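Local coordinates for separin (Saccharomyces cerevisiae, PDB 5U1T), which cleaves the cohesin subunit MCD1/SCC1 at the onset of anaphase as a caspase-like cysteine protease, so that chromosomes can segregate, and is held inactive by securin until then, at residues I1059-A1062 against E1063-L1066; I1067-F1070 against S1071-L1075. All coordinates share one frame; numbering follows the deposited sequence.

Interaction 1: I1059-A1062 against E1063-L1066; sequences IHNA and ESSL
The carboxamide of Asn-1061 has the hydroxyl of Ser-1064 off one of its two faces, set back toward the CB end, with Ser-1064 OG 3.7 Å from Asn-1061 CG and closer still to CB, at 3.1 Å. This is the N-terminus of helix 1062-1072, and Asn-1061 holds the N-cap position with its backbone in the left-handed region. Its side chain makes no capping bond. CG lies anti to the residue's own carbonyl carbon (chi1 -80°), which swings the amide away from the first turn.

The other flat group is the peptide carbonyl of Asn-1061, and the helix gathers its donors there. Ser-1065 OG comes nearly head-on to the oxygen, as a hydrogen bond modelled at 2.4 Å to Asn-1061 O; that is shorter than such a bond should be, and the exact length is doubtful at this resolution. Two weaker donors approach from one face of the same carbonyl: Ser-1065 N, at 3.3 Å from Asn-1061 O, and Ser-1064 OG, also at 3.3 Å from it. The Ser-1065 hydroxyl reaches the oxygen because it stands anti to its own carbonyl carbon, beside the backbone N (chi1 -47°), and so faces back down the chain. As modelled, three donors bear on a single oxygen, two of them only weakly.

Outside the turn, Glu-1063 sends OE2 to a salt bridge with Arg-1158, while Ser-1065 touches Leu-1050 and Ile-1059 touches Leu-1053, both on helix 1036-1054. The following turn closes loosely: Leu-1066 N gives a weak hydrogen bond of 3.4 Å to Ala-1062 O and another weak one of 3.0 Å to Glu-1063 O.

Interaction 2: I1067-F1070 against S1071-L1075; sequences ITNF and SLTDL
Ser-1071, Phe-1070 and Asn-1069 bury the most in this contact, in the later part of helix 1062-1072, where side-chain hydroxyls fold back onto the main chain. Ser-1071 N makes a 3.2 Å hydrogen bond to Ile-1067 O. Its hydroxyl, placed between its own backbone N and carbonyl carbon (chi1 45°), hangs over the preceding turn, weakly within range of Ile-1067 O and Thr-1068 O; which of them takes the proton is not settled. Leu-1072 N reaches Thr-1068 O at 2.9 Å, continuing the helical pattern.

Asn-1069 and Phe-1070 offer their carbonyls to Thr-1073. Thr-1073 N bonds to Asn-1069 O at 3.1 Å, with an N-H...O angle of 151°, and the donor is tilted 32° from the carbonyl plane. Thr-1073 OG1 sits 2.8 Å from Phe-1070 O and 3.1 Å from Asn-1069 O, one proton serving either. The methyl CG2 of Thr-1073 lies 3.4 Å from Asn-1069 O and only loosely beside OD1 of that residue, the two side chains crossing at about a right angle. With a valine in place of Thr-1073 the hydroxyl is gone, and Phe-1070 O would probably lose the hydroxyl near it, while Asn-1069 O would be left with the main-chain N-H.

The amide nitrogen of Asn-1069 is engaged elsewhere: ND2 bonds Ser-1046 OG on helix 1036-1054, against which Leu-1072 also packs. Ile-1067 and Phe-1070 lie on Gln-1122 of helix 1111-1127 and on Arg-1158 of strand 1157-1163, while Asp-1074 pairs with Arg-1077 on the next helix, 1075-1088.

In the fold
Both interactions belong to one short helix, 1062-1072: interaction 1 starts it and interaction 2 carries on from there toward helix 1075-1088, their centres about 13 Å apart. Interaction 1 is a surface contact with mostly exposed residues; interaction 2 is partly buried. Serine or threonine hydroxyls turn back to carbonyls of the preceding turn in both, but at the start they converge on one oxygen, whereas farther along they are spread over several. Helix 1036-1054 flanks both, and Arg-1158 links them too, through a salt bridge at the first and side-chain packing at the second. Neither lies near the probable active-site cysteine.

Interaction 1: I1059-A1062 against E1063-L1066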
# COMPACT_ATOMS: atom_id res chain seq x y z
N ILE A 1059 29.39 10.02 -47.73
CA ILE A 1059 29.57 9.96 -46.29
C ILE A 1059 30.62 8.96 -45.82
O ILE A 1059 30.91 7.96 -46.49
CB ILE A 1059 28.22 9.66 -45.59
CG1 ILE A 1059 27.20 9.08 -46.59
CG2 ILE A 1059 27.67 10.94 -44.97
CD1 ILE A 1059 27.45 7.61 -46.99
N HIS A 1060 31.22 9.26 -44.66
CA HIS A 1060 32.23 8.41 -44.03
C HIS A 1060 31.64 7.04 -43.68
O HIS A 1060 30.55 6.96 -43.11
CB HIS A 1060 32.80 9.07 -42.76
CG HIS A 1060 33.59 10.33 -43.01
ND1 HIS A 1060 34.57 10.43 -43.99
CD2 HIS A 1060 33.58 11.53 -42.37
CE1 HIS A 1060 35.10 11.64 -43.95
NE2 HIS A 1060 34.52 12.32 -42.98
N ASN A 1061 32.37 5.97 -44.00
CA ASN A 1061 31.87 4.60 -43.79
C ASN A 1061 30.46 4.40 -44.38
O ASN A 1061 29.48 4.23 -43.66
CB ASN A 1061 31.87 4.23 -42.30
CG ASN A 1061 33.25 3.82 -41.79
OD1 ASN A 1061 33.45 3.72 -40.57
ND2 ASN A 1061 34.19 3.57 -42.70
N ALA A 1062 30.40 4.42 -45.70
CA ALA A 1062 29.13 4.38 -46.42
C ALA A 1062 28.38 3.06 -46.22
O ALA A 1062 27.24 3.06 -45.76
CB ALA A 1062 29.37 4.64 -47.91
N GLU A 1063 29.02 1.94 -46.57
CA GLU A 1063 28.34 0.65 -46.58
C GLU A 1063 28.06 0.14 -45.17
O GLU A 1063 26.98 -0.39 -44.89
CB GLU A 1063 29.14 -0.41 -47.34
CG GLU A 1063 28.26 -1.58 -47.77
CD GLU A 1063 28.99 -2.92 -47.83
OE1 GLU A 1063 30.25 -2.92 -47.80
OE2 GLU A 1063 28.30 -3.97 -47.91
N SER A 1064 29.05 0.29 -44.30
CA SER A 1064 28.89 -0.12 -42.92
C SER A 1064 27.68 0.56 -42.25
O SER A 1064 26.99 -0.06 -41.45
CB SER A 1064 30.17 0.19 -42.14
OG SER A 1064 30.27 1.58 -41.90
N SER A 1065 27.42 1.82 -42.60
CA SER A 1065 26.29 2.54 -42.02
C SER A 1065 24.97 1.96 -42.50
O SER A 1065 23.97 1.96 -41.78
CB SER A 1065 26.35 4.03 -42.36
OG SER A 1065 27.66 4.54 -42.13
N LEU A 1066 24.98 1.47 -43.74
CA LEU A 1066 23.79 0.84 -44.30
C LEU A 1066 23.57 -0.52 -43.62
O LEU A 1066 22.43 -0.92 -43.34
CB LEU A 1066 23.92 0.69 -45.82
CG LEU A 1066 22.59 0.34 -46.50
CD1 LEU A 1066 21.53 1.33 -46.09
CD2 LEU A 1066 22.72 0.31 -48.01

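Interaction 2: I1067-F1070 against S1071-L1075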
# COMPACT_ATOMS: atom_id res chain seq x y z
N ILE A 1067 24.66 -1.22 -43.33
CA ILE A 1067 24.58 -2.50 -42.64
C ILE A 1067 24.04 -2.37 -41.20
O ILE A 1067 23.09 -3.06 -40.83
CB ILE A 1067 25.95 -3.18 -42.60
CG1 ILE A 1067 26.36 -3.58 -44.01
CG2 ILE A 1067 25.93 -4.38 -41.67
CD1 ILE A 1067 27.72 -4.20 -44.09
N THR A 1068 24.64 -1.48 -40.41
CA THR A 1068 24.18 -1.32 -39.04
C THR A 1068 22.74 -0.79 -39.07
O THR A 1068 21.94 -1.15 -38.22
CB THR A 1068 25.09 -0.39 -38.19
OG1 THR A 1068 24.66 0.97 -38.30
CG2 THR A 1068 26.56 -0.50 -38.57
N ASN A 1069 22.37 -0.07 -40.10
CA ASN A 1069 21.02 0.41 -40.16
C ASN A 1069 20.03 -0.66 -40.52
O ASN A 1069 18.91 -0.65 -40.10
CB ASN A 1069 20.92 1.54 -41.14
CG ASN A 1069 20.11 2.67 -40.61
OD1 ASN A 1069 18.91 2.65 -40.69
ND2 ASN A 1069 20.76 3.64 -40.04
N PHE A 1070 20.46 -1.59 -41.33
CA PHE A 1070 19.61 -2.72 -41.69
C PHE A 1070 19.25 -3.55 -40.46
O PHE A 1070 18.09 -3.94 -40.26
CB PHE A 1070 20.30 -3.61 -42.73
CG PHE A 1070 19.78 -3.44 -44.14
CD1 PHE A 1070 19.79 -2.20 -44.76
CD2 PHE A 1070 19.34 -4.53 -44.87
CE1 PHE A 1070 19.33 -2.05 -46.08
CE2 PHE A 1070 18.88 -4.39 -46.20
CZ PHE A 1070 18.88 -3.14 -46.78
N SER A 1071 20.24 -3.83 -39.62
CA SER A 1071 19.97 -4.61 -38.43
C SER A 1071 19.35 -3.75 -37.33
O SER A 1071 18.66 -4.27 -36.47
CB SER A 1071 21.23 -5.32 -37.93
OG SER A 1071 22.36 -4.48 -37.91
N LEU A 1072 19.54 -2.44 -37.37
CA LEU A 1072 18.84 -1.56 -36.43
C LEU A 1072 17.33 -1.61 -36.67
O LEU A 1072 16.55 -1.63 -35.73
CB LEU A 1072 19.34 -0.11 -36.54
CG LEU A 1072 19.10 0.96 -35.46
CD1 LEU A 1072 19.47 2.34 -35.98
CD2 LEU A 1072 17.71 1.01 -34.90
N THR A 1073 16.92 -1.63 -37.93
CA THR A 1073 15.49 -1.60 -38.27
C THR A 1073 14.88 -2.98 -38.02
O THR A 1073 13.67 -3.13 -38.01
CB THR A 1073 15.25 -1.20 -39.74
OG1 THR A 1073 16.11 -1.99 -40.56
CG2 THR A 1073 15.59 0.24 -39.99
N ASP A 1074 15.73 -3.97 -37.82
CA ASP A 1074 15.29 -5.33 -37.55
C ASP A 1074 15.07 -5.59 -36.05
O ASP A 1074 14.22 -6.40 -35.67
CB ASP A 1074 16.30 -6.33 -38.11
CG ASP A 1074 15.75 -7.73 -38.16
OD1 ASP A 1074 14.62 -7.89 -38.66
OD2 ASP A 1074 16.45 -8.67 -37.71
N LEU A 1075 15.86 -4.91 -35.21
CA LEU A 1075 15.70 -4.95 -33.76
C LEU A 1075 14.24 -4.85 -33.31
O LEU A 1075 13.75 -5.76 -32.64
CB LEU A 1075 16.52 -3.83 -33.11
CG LEU A 1075 17.72 -4.30 -32.29
CD1 LEU A 1075 18.06 -3.25 -31.23
CD2 LEU A 1075 17.47 -5.66 -31.65